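Local coordinates for protein cellobiose 2-epimerase (Ruminococcus albus, PDB 3VW5) that catalyses the reversible epimerization of cellobiose to 4-O-beta-D-glucopyranosyl-D-mannose, at residues 50-55 and 112-117; 57-62 and 119-124; 184-189 and 203-208. The protein carries 2 engineered substitutions. All coordinates share one frame; numbering follows the deposited sequence.

In the fold
All three contacts belong to the (alpha/alpha)6 barrel. Contacts 1 and 2 lie on the same helix pair, 47-64 with 109-126, and their centres are about 10 Å apart. They touch where W55 and L54 of contact 1 meet S121 and Y122 of contact 2. Those helices are not consecutive in the chain, whereas contact 3 lies within one hairpin, 179-196 with 199-216. Its centre is about 15 Å from that of contact 1 and about 19 Å from that of contact 2. H184 of contact 3 packs on F114 of contact 1, and R377 bonds both Y117 and E187. As in relatives, the substrate pocket probably lies within the ring of inner helices.

Contact 1: residues 50-55 and 112-117; sequences HSRILW and IAFAIY
F114 and Y117 of helix 109-126 each receive a side chain from helix 47-64. Segments 50-55 and 112-117 run in the same direction, 21° apart. The helices are neighbours in the (alpha/alpha)6 barrel.

F114 comes first. R52 NE lies over one face of its ring, offset toward the rim and 3.5 Å above the ring plane. The guanidinium stands steeply on the ring, its plane turned 77° from that of F114. This is an off-centre cation-pi contact, with R52 CZ 4.5 Å from the F114 ring centroid. Y373 meets the F114 ring edge-to-face.

A115 marks the close passage of the backbones. Its CA is 5.3 Å from S51 CA. S51 OG sits 3.6 Å from A115 CA, while its hydrogen bond goes back to V47 O of its own helix.

Y117 closes the segment. Its ring forms an offset stack with the five-membered ring of W55, with centroids 4.1 Å apart. W55 CG is anti to its backbone N (chi1 179°), which swings the indole across to Y117. Y117 OH is hydrogen-bonded to R377. A leucine in place of Y117 would probably leave the W55 indole without its stacking partner and R377 without this hydroxyl.

No hydrogen bond joins the two segments, so they are held by ring faces, one arginine charge and close backbone packing.

Contact 2: residues 57-62 and 119-124; sequences YSNAYM and LSSYYR
The Y122 ring turns an edge to S58, with S58 OG near the ring plane and 3.6 Å from Y122 CD1. Y77 of helix 67-84 stacks on the same tyrosine ring. The R124 guanidinium is met over one face by the thioether of M62. Here M62 SD sits above the centre of the R124 group, 4.3 Å from its plane. The N59 amide meets S121 OG close to its own plane.

These groups lie between two neighbouring helices of the (alpha/alpha)6 barrel, 47-64 and 109-126. Segments 57-62 and 119-124 run in the same general direction, with 30° between their axes.

The middle of the contact is small and close. The small side chains of S58 and S121 probably allow this approach, and S58 OG comes within 3.4 Å of Y122 CA. S58 OG does not bond across the contact but to L54 O, one turn back in its own helix.

N59 supplies the one hydrogen bond between the segments. N59 ND2 donates to S121 OG over 3.2 Å, with an N-H...O angle of 155°. The same N59 ND2 also bonds W55 O.

S121 OG has a further partner outside both segments, E191 OE1 on helix 179-196. R124 NH1 forms its salt bridge with this same E191, not with helix 47-64. E191 OE1 is thus shared by S121 and R124, and it probably balances the R124 charge.

M62, partly exposed, reaches across to R124. Its chain is extended at chi2 and bent at chi3 (-73°), which places CE by S121 while SD stays by R124. M62 CE lies 3.8 Å from S121 O, and M62 SD rests 3.5 Å from R124 O.

Contact 3: residues 184-189 and 203-208; sequences HLIEAY and DRLKFQ
Q208 inserts between L185, I186 and Y189 in a buried helix-hairpin contact of the (alpha/alpha)6 barrel. Helices 179-196 and 199-216 follow each other in the chain and run roughly antiparallel here. The axes of segments 184-189 and 203-208 come within 9.3 Å, at 149°.

The aliphatic part of Q208 slides past I186 in the opposite direction, with Q208 CB 3.6 Å from I186 CG1. A bend at chi2 (145°) then carries the amide in among its three neighbours. Q208 CD is 3.7 Å from L185 CB. The amide plane is turned 51° from the Y189 ring. Q208 NE2 is hydrogen-bonded to Y152 OH, so a strand residue satisfies this buried donor.

L205 also packs against helix 179-196. The L205 and I186 side chains cross at about a right angle, with L205 CD2 4.0 Å from I186 CG2. L205 CG also rests 3.8 Å from Y189 CB.

R204 and Y189 lie alongside each other and point the same way. Both reach E143 on helix 129-145, R204 NE by a salt bridge to E143 OE1 and Y189 OH by a hydrogen bond to E143 OE2. Nearer the backbone, R204 CB touches the edge of the tyrosine ring, 3.6 Å from Y189 CE1.

Contact 1: residues 50-55 and 112-117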
# COMPACT_ATOMS: atom_id res chain seq x y z
N HIS A 50 -4.26 -8.17 7.41
CA HIS A 50 -5.31 -7.68 8.29
C HIS A 50 -5.29 -6.17 8.44
O HIS A 50 -6.35 -5.54 8.50
CB HIS A 50 -5.27 -8.38 9.63
CG HIS A 50 -5.89 -9.74 9.59
ND1 HIS A 50 -5.26 -10.82 9.00
CD2 HIS A 50 -7.10 -10.19 10.01
CE1 HIS A 50 -6.04 -11.88 9.08
NE2 HIS A 50 -7.17 -11.53 9.69
N SER A 51 -4.12 -5.57 8.47
CA SER A 51 -4.09 -4.12 8.54
C SER A 51 -4.69 -3.53 7.27
O SER A 51 -5.40 -2.54 7.33
CB SER A 51 -2.68 -3.62 8.78
OG SER A 51 -2.24 -4.08 10.04
N ARG A 52 -4.40 -4.15 6.13
CA ARG A 52 -4.92 -3.65 4.86
C ARG A 52 -6.44 -3.81 4.73
O ARG A 52 -7.13 -2.92 4.21
CB ARG A 52 -4.18 -4.28 3.69
CG ARG A 52 -2.76 -3.79 3.59
CD ARG A 52 -1.89 -4.65 2.69
NE ARG A 52 -0.69 -3.95 2.28
CZ ARG A 52 0.15 -4.36 1.33
NH1 ARG A 52 -0.08 -5.50 0.67
NH2 ARG A 52 1.21 -3.64 1.02
N ILE A 53 -6.94 -4.92 5.24
CA ILE A 53 -8.38 -5.11 5.33
C ILE A 53 -8.98 -4.04 6.26
O ILE A 53 -9.93 -3.34 5.87
CB ILE A 53 -8.73 -6.53 5.76
CG1 ILE A 53 -8.29 -7.50 4.68
CG2 ILE A 53 -10.24 -6.67 6.02
CD1 ILE A 53 -8.26 -8.96 5.12
N LEU A 54 -8.40 -3.88 7.45
CA LEU A 54 -8.82 -2.84 8.40
C LEU A 54 -8.82 -1.47 7.72
O LEU A 54 -9.81 -0.74 7.77
CB LEU A 54 -7.96 -2.82 9.66
CG LEU A 54 -8.29 -1.73 10.69
CD1 LEU A 54 -9.79 -1.63 10.97
CD2 LEU A 54 -7.52 -1.88 12.00
N TRP A 55 -7.72 -1.13 7.06
CA TRP A 55 -7.70 0.13 6.34
C TRP A 55 -8.84 0.22 5.33
O TRP A 55 -9.48 1.25 5.18
CB TRP A 55 -6.35 0.39 5.64
CG TRP A 55 -6.41 1.70 4.90
CD1 TRP A 55 -6.08 2.93 5.39
CD2 TRP A 55 -6.90 1.93 3.57
NE1 TRP A 55 -6.30 3.90 4.44
CE2 TRP A 55 -6.81 3.31 3.32
CE3 TRP A 55 -7.40 1.09 2.56
CZ2 TRP A 55 -7.21 3.88 2.11
CZ3 TRP A 55 -7.79 1.66 1.36
CH2 TRP A 55 -7.70 3.03 1.14
N ILE A 112 4.79 -2.59 10.65
CA ILE A 112 4.33 -1.69 11.71
C ILE A 112 3.75 -0.37 11.19
O ILE A 112 2.78 0.15 11.75
CB ILE A 112 5.44 -1.36 12.72
CG1 ILE A 112 6.04 -2.64 13.30
CG2 ILE A 112 4.87 -0.46 13.82
CD1 ILE A 112 7.49 -2.49 13.78
N ALA A 113 4.34 0.19 10.14
CA ALA A 113 3.83 1.41 9.55
C ALA A 113 2.38 1.18 9.10
O ALA A 113 1.53 2.04 9.26
CB ALA A 113 4.69 1.86 8.37
N PHE A 114 2.12 0.00 8.53
CA PHE A 114 0.81 -0.27 7.98
C PHE A 114 -0.25 -0.36 9.07
O PHE A 114 -1.33 0.21 8.93
CB PHE A 114 0.82 -1.54 7.14
CG PHE A 114 0.68 -1.28 5.70
CD1 PHE A 114 -0.53 -0.86 5.18
CD2 PHE A 114 1.78 -1.43 4.84
CE1 PHE A 114 -0.67 -0.58 3.82
CE2 PHE A 114 1.67 -1.17 3.47
CZ PHE A 114 0.44 -0.74 2.96
N ALA A 115 0.07 -1.10 10.13
CA ALA A 115 -0.76 -1.10 11.33
C ALA A 115 -1.15 0.33 11.73
O ALA A 115 -2.32 0.62 11.96
CB ALA A 115 -0.04 -1.82 12.47
N ILE A 116 -0.17 1.23 11.79
CA ILE A 116 -0.46 2.64 12.08
C ILE A 116 -1.45 3.26 11.09
O ILE A 116 -2.37 3.96 11.48
CB ILE A 116 0.83 3.47 12.11
CG1 ILE A 116 1.67 3.06 13.31
CG2 ILE A 116 0.53 4.96 12.13
CD1 ILE A 116 3.13 3.41 13.13
N TYR A 117 -1.23 3.00 9.80
CA TYR A 117 -2.07 3.52 8.73
C TYR A 117 -3.53 3.09 8.91
O TYR A 117 -4.45 3.91 8.83
CB TYR A 117 -1.51 3.03 7.40
CG TYR A 117 -2.15 3.59 6.16
CD1 TYR A 117 -2.50 4.92 6.07
CD2 TYR A 117 -2.37 2.78 5.05
CE1 TYR A 117 -3.06 5.44 4.91
CE2 TYR A 117 -2.93 3.28 3.89
CZ TYR A 117 -3.27 4.60 3.82
OH TYR A 117 -3.84 5.09 2.66

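Contact 2: residues 57-62 and 119-124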
# COMPACT_ATOMS: atom_id res chain seq x y z
N TYR A 57 -11.85 -1.47 5.01
CA TYR A 57 -13.22 -1.33 5.49
C TYR A 57 -13.42 0.02 6.12
O TYR A 57 -14.42 0.70 5.85
CB TYR A 57 -13.60 -2.46 6.44
CG TYR A 57 -14.04 -3.70 5.69
CD1 TYR A 57 -15.13 -3.65 4.80
CD2 TYR A 57 -13.38 -4.91 5.85
CE1 TYR A 57 -15.54 -4.77 4.12
CE2 TYR A 57 -13.79 -6.03 5.17
CZ TYR A 57 -14.87 -5.96 4.30
OH TYR A 57 -15.27 -7.08 3.62
N SER A 58 -12.46 0.44 6.95
CA SER A 58 -12.57 1.76 7.57
C SER A 58 -12.81 2.83 6.49
O SER A 58 -13.67 3.68 6.64
CB SER A 58 -11.35 2.08 8.45
OG SER A 58 -11.10 1.05 9.41
N ASN A 59 -12.08 2.75 5.38
CA ASN A 59 -12.22 3.77 4.33
C ASN A 59 -13.43 3.61 3.42
O ASN A 59 -13.95 4.59 2.88
CB ASN A 59 -10.94 3.86 3.50
CG ASN A 59 -9.89 4.72 4.16
OD1 ASN A 59 -9.76 5.91 3.85
ND2 ASN A 59 -9.17 4.13 5.12
N ALA A 60 -13.85 2.36 3.24
CA ALA A 60 -15.04 2.07 2.45
C ALA A 60 -16.25 2.62 3.20
O ALA A 60 -17.19 3.17 2.62
CB ALA A 60 -15.19 0.58 2.22
N TYR A 61 -16.21 2.47 4.52
CA TYR A 61 -17.29 2.98 5.33
C TYR A 61 -17.35 4.52 5.25
O TYR A 61 -18.42 5.11 5.07
CB TYR A 61 -17.16 2.50 6.77
CG TYR A 61 -18.11 3.17 7.71
CD1 TYR A 61 -19.47 2.89 7.68
CD2 TYR A 61 -17.65 4.11 8.64
CE1 TYR A 61 -20.35 3.51 8.54
CE2 TYR A 61 -18.51 4.73 9.51
CZ TYR A 61 -19.87 4.43 9.45
OH TYR A 61 -20.74 5.06 10.31
N MET A 62 -16.19 5.16 5.35
CA MET A 62 -16.14 6.62 5.27
C MET A 62 -16.50 7.15 3.87
O MET A 62 -16.71 8.34 3.69
CB MET A 62 -14.76 7.15 5.68
CG MET A 62 -14.45 7.05 7.17
SD MET A 62 -12.94 7.94 7.66
CE MET A 62 -11.64 6.91 6.97
N LEU A 119 -4.97 1.66 11.79
CA LEU A 119 -5.52 2.10 13.07
C LEU A 119 -5.95 3.56 12.99
O LEU A 119 -7.02 3.92 13.47
CB LEU A 119 -4.52 1.88 14.21
CG LEU A 119 -4.29 0.41 14.62
CD1 LEU A 119 -3.03 0.21 15.47
CD2 LEU A 119 -5.51 -0.23 15.29
N SER A 120 -5.12 4.40 12.36
CA SER A 120 -5.44 5.81 12.24
C SER A 120 -6.75 5.95 11.51
O SER A 120 -7.62 6.71 11.91
CB SER A 120 -4.35 6.57 11.49
OG SER A 120 -3.14 6.59 12.22
N SER A 121 -6.89 5.18 10.44
CA SER A 121 -8.07 5.24 9.61
C SER A 121 -9.31 4.76 10.35
O SER A 121 -10.39 5.30 10.18
CB SER A 121 -7.85 4.40 8.36
OG SER A 121 -7.17 5.16 7.39
N TYR A 122 -9.14 3.73 11.17
CA TYR A 122 -10.25 3.16 11.90
C TYR A 122 -10.74 4.16 12.93
O TYR A 122 -11.94 4.31 13.14
CB TYR A 122 -9.86 1.86 12.58
CG TYR A 122 -10.98 1.28 13.41
CD1 TYR A 122 -12.14 0.82 12.81
CD2 TYR A 122 -10.87 1.18 14.80
CE1 TYR A 122 -13.16 0.28 13.57
CE2 TYR A 122 -11.87 0.65 15.56
CZ TYR A 122 -13.02 0.20 14.94
OH TYR A 122 -14.04 -0.32 15.71
N TYR A 123 -9.80 4.88 13.54
CA TYR A 123 -10.14 5.99 14.42
C TYR A 123 -10.94 7.07 13.67
O TYR A 123 -12.00 7.48 14.12
CB TYR A 123 -8.90 6.58 15.10
CG TYR A 123 -9.14 7.91 15.80
CD1 TYR A 123 -9.94 7.98 16.95
CD2 TYR A 123 -8.57 9.08 15.31
CE1 TYR A 123 -10.17 9.18 17.57
CE2 TYR A 123 -8.79 10.28 15.92
CZ TYR A 123 -9.59 10.33 17.06
OH TYR A 123 -9.79 11.54 17.67
N ARG A 124 -10.43 7.52 12.52
CA ARG A 124 -11.17 8.52 11.74
C ARG A 124 -12.55 7.98 11.38
O ARG A 124 -13.46 8.73 11.06
CB ARG A 124 -10.42 8.88 10.46
CG ARG A 124 -9.12 9.61 10.71
CD ARG A 124 -8.47 10.01 9.39
NE ARG A 124 -9.35 10.85 8.58
CZ ARG A 124 -9.58 10.67 7.29
NH1 ARG A 124 -9.02 9.65 6.63
NH2 ARG A 124 -10.39 11.51 6.65

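Contact 3: residues 184-189 and 203-208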
# COMPACT_ATOMS: atom_id res chain seq x y z
N HIS A 184 6.02 3.81 2.84
CA HIS A 184 4.92 3.39 3.69
C HIS A 184 4.92 4.01 5.10
O HIS A 184 3.87 4.09 5.75
CB HIS A 184 4.74 1.87 3.66
CG HIS A 184 4.21 1.39 2.34
ND1 HIS A 184 2.91 1.62 1.94
CD2 HIS A 184 4.82 0.76 1.31
CE1 HIS A 184 2.74 1.13 0.72
NE2 HIS A 184 3.88 0.60 0.33
N LEU A 185 6.07 4.49 5.56
CA LEU A 185 6.08 5.40 6.72
C LEU A 185 5.42 6.73 6.34
O LEU A 185 4.58 7.24 7.08
CB LEU A 185 7.50 5.61 7.26
CG LEU A 185 8.12 4.42 8.00
CD1 LEU A 185 9.59 4.69 8.28
CD2 LEU A 185 7.39 4.08 9.30
N ILE A 186 5.79 7.29 5.20
CA ILE A 186 5.10 8.50 4.75
C ILE A 186 3.58 8.28 4.77
O ILE A 186 2.84 9.06 5.34
CB ILE A 186 5.60 8.95 3.36
CG1 ILE A 186 6.99 9.57 3.47
CG2 ILE A 186 4.62 9.91 2.72
CD1 ILE A 186 7.80 9.52 2.18
N GLU A 187 3.14 7.19 4.17
CA GLU A 187 1.73 6.88 4.01
C GLU A 187 1.01 6.82 5.36
O GLU A 187 -0.05 7.43 5.53
CB GLU A 187 1.62 5.55 3.28
CG GLU A 187 0.23 5.10 2.91
CD GLU A 187 0.27 3.67 2.38
OE1 GLU A 187 -0.19 3.41 1.24
OE2 GLU A 187 0.78 2.80 3.12
N ALA A 188 1.59 6.08 6.30
CA ALA A 188 1.04 5.93 7.66
C ALA A 188 1.03 7.25 8.45
O ALA A 188 0.00 7.62 9.01
CB ALA A 188 1.78 4.83 8.46
N TYR A 189 2.17 7.93 8.49
CA TYR A 189 2.30 9.15 9.28
C TYR A 189 1.40 10.25 8.74
O TYR A 189 0.84 11.04 9.50
CB TYR A 189 3.75 9.64 9.34
CG TYR A 189 4.62 8.80 10.22
CD1 TYR A 189 5.86 9.27 10.65
CD2 TYR A 189 4.22 7.54 10.64
CE1 TYR A 189 6.68 8.50 11.47
CE2 TYR A 189 5.01 6.75 11.46
CZ TYR A 189 6.25 7.24 11.87
OH TYR A 189 7.06 6.46 12.69
N ASP A 203 6.92 16.15 12.23
CA ASP A 203 8.37 16.24 12.15
C ASP A 203 8.99 15.02 11.47
O ASP A 203 9.76 15.17 10.52
CB ASP A 203 9.01 16.48 13.52
CG ASP A 203 8.89 17.93 13.96
OD1 ASP A 203 8.80 18.81 13.07
OD2 ASP A 203 8.87 18.17 15.20
N ARG A 204 8.64 13.83 11.95
CA ARG A 204 9.18 12.62 11.36
C ARG A 204 8.76 12.50 9.88
O ARG A 204 9.60 12.19 9.02
CB ARG A 204 8.74 11.39 12.16
CG ARG A 204 8.98 11.52 13.65
CD ARG A 204 10.40 11.92 13.94
NE ARG A 204 11.36 10.97 13.39
CZ ARG A 204 12.42 11.32 12.66
NH1 ARG A 204 12.65 12.60 12.39
NH2 ARG A 204 13.24 10.39 12.19
N LEU A 205 7.49 12.77 9.61
CA LEU A 205 6.96 12.82 8.25
C LEU A 205 7.82 13.68 7.34
O LEU A 205 8.13 13.28 6.21
CB LEU A 205 5.53 13.39 8.23
CG LEU A 205 4.45 12.80 7.29
CD1 LEU A 205 3.48 13.88 6.88
CD2 LEU A 205 4.98 12.09 6.04
N LYS A 206 8.19 14.88 7.80
CA LYS A 206 8.96 15.78 6.95
C LYS A 206 10.36 15.22 6.71
O LYS A 206 10.93 15.36 5.62
CB LYS A 206 9.00 17.20 7.52
CG LYS A 206 7.71 18.00 7.32
CD LYS A 206 7.66 19.22 8.25
CE LYS A 206 6.37 20.03 8.06
NZ LYS A 206 6.56 21.53 8.20
N PHE A 207 10.89 14.54 7.71
CA PHE A 207 12.17 13.89 7.55
C PHE A 207 12.09 12.78 6.48
O PHE A 207 13.00 12.62 5.64
CB PHE A 207 12.67 13.36 8.88
CG PHE A 207 13.75 12.33 8.75
CD1 PHE A 207 13.45 10.98 8.80
CD2 PHE A 207 15.08 12.71 8.58
CE1 PHE A 207 14.44 10.01 8.68
CE2 PHE A 207 16.08 11.75 8.46
CZ PHE A 207 15.75 10.40 8.51
N GLN A 208 11.00 12.02 6.48
CA GLN A 208 10.81 10.99 5.47
C GLN A 208 10.66 11.57 4.07
O GLN A 208 11.26 11.06 3.12
CB GLN A 208 9.61 10.10 5.83
CG GLN A 208 9.85 9.26 7.07
CD GLN A 208 8.58 9.06 7.89
OE1 GLN A 208 7.47 9.35 7.44
NE2 GLN A 208 8.76 8.57 9.11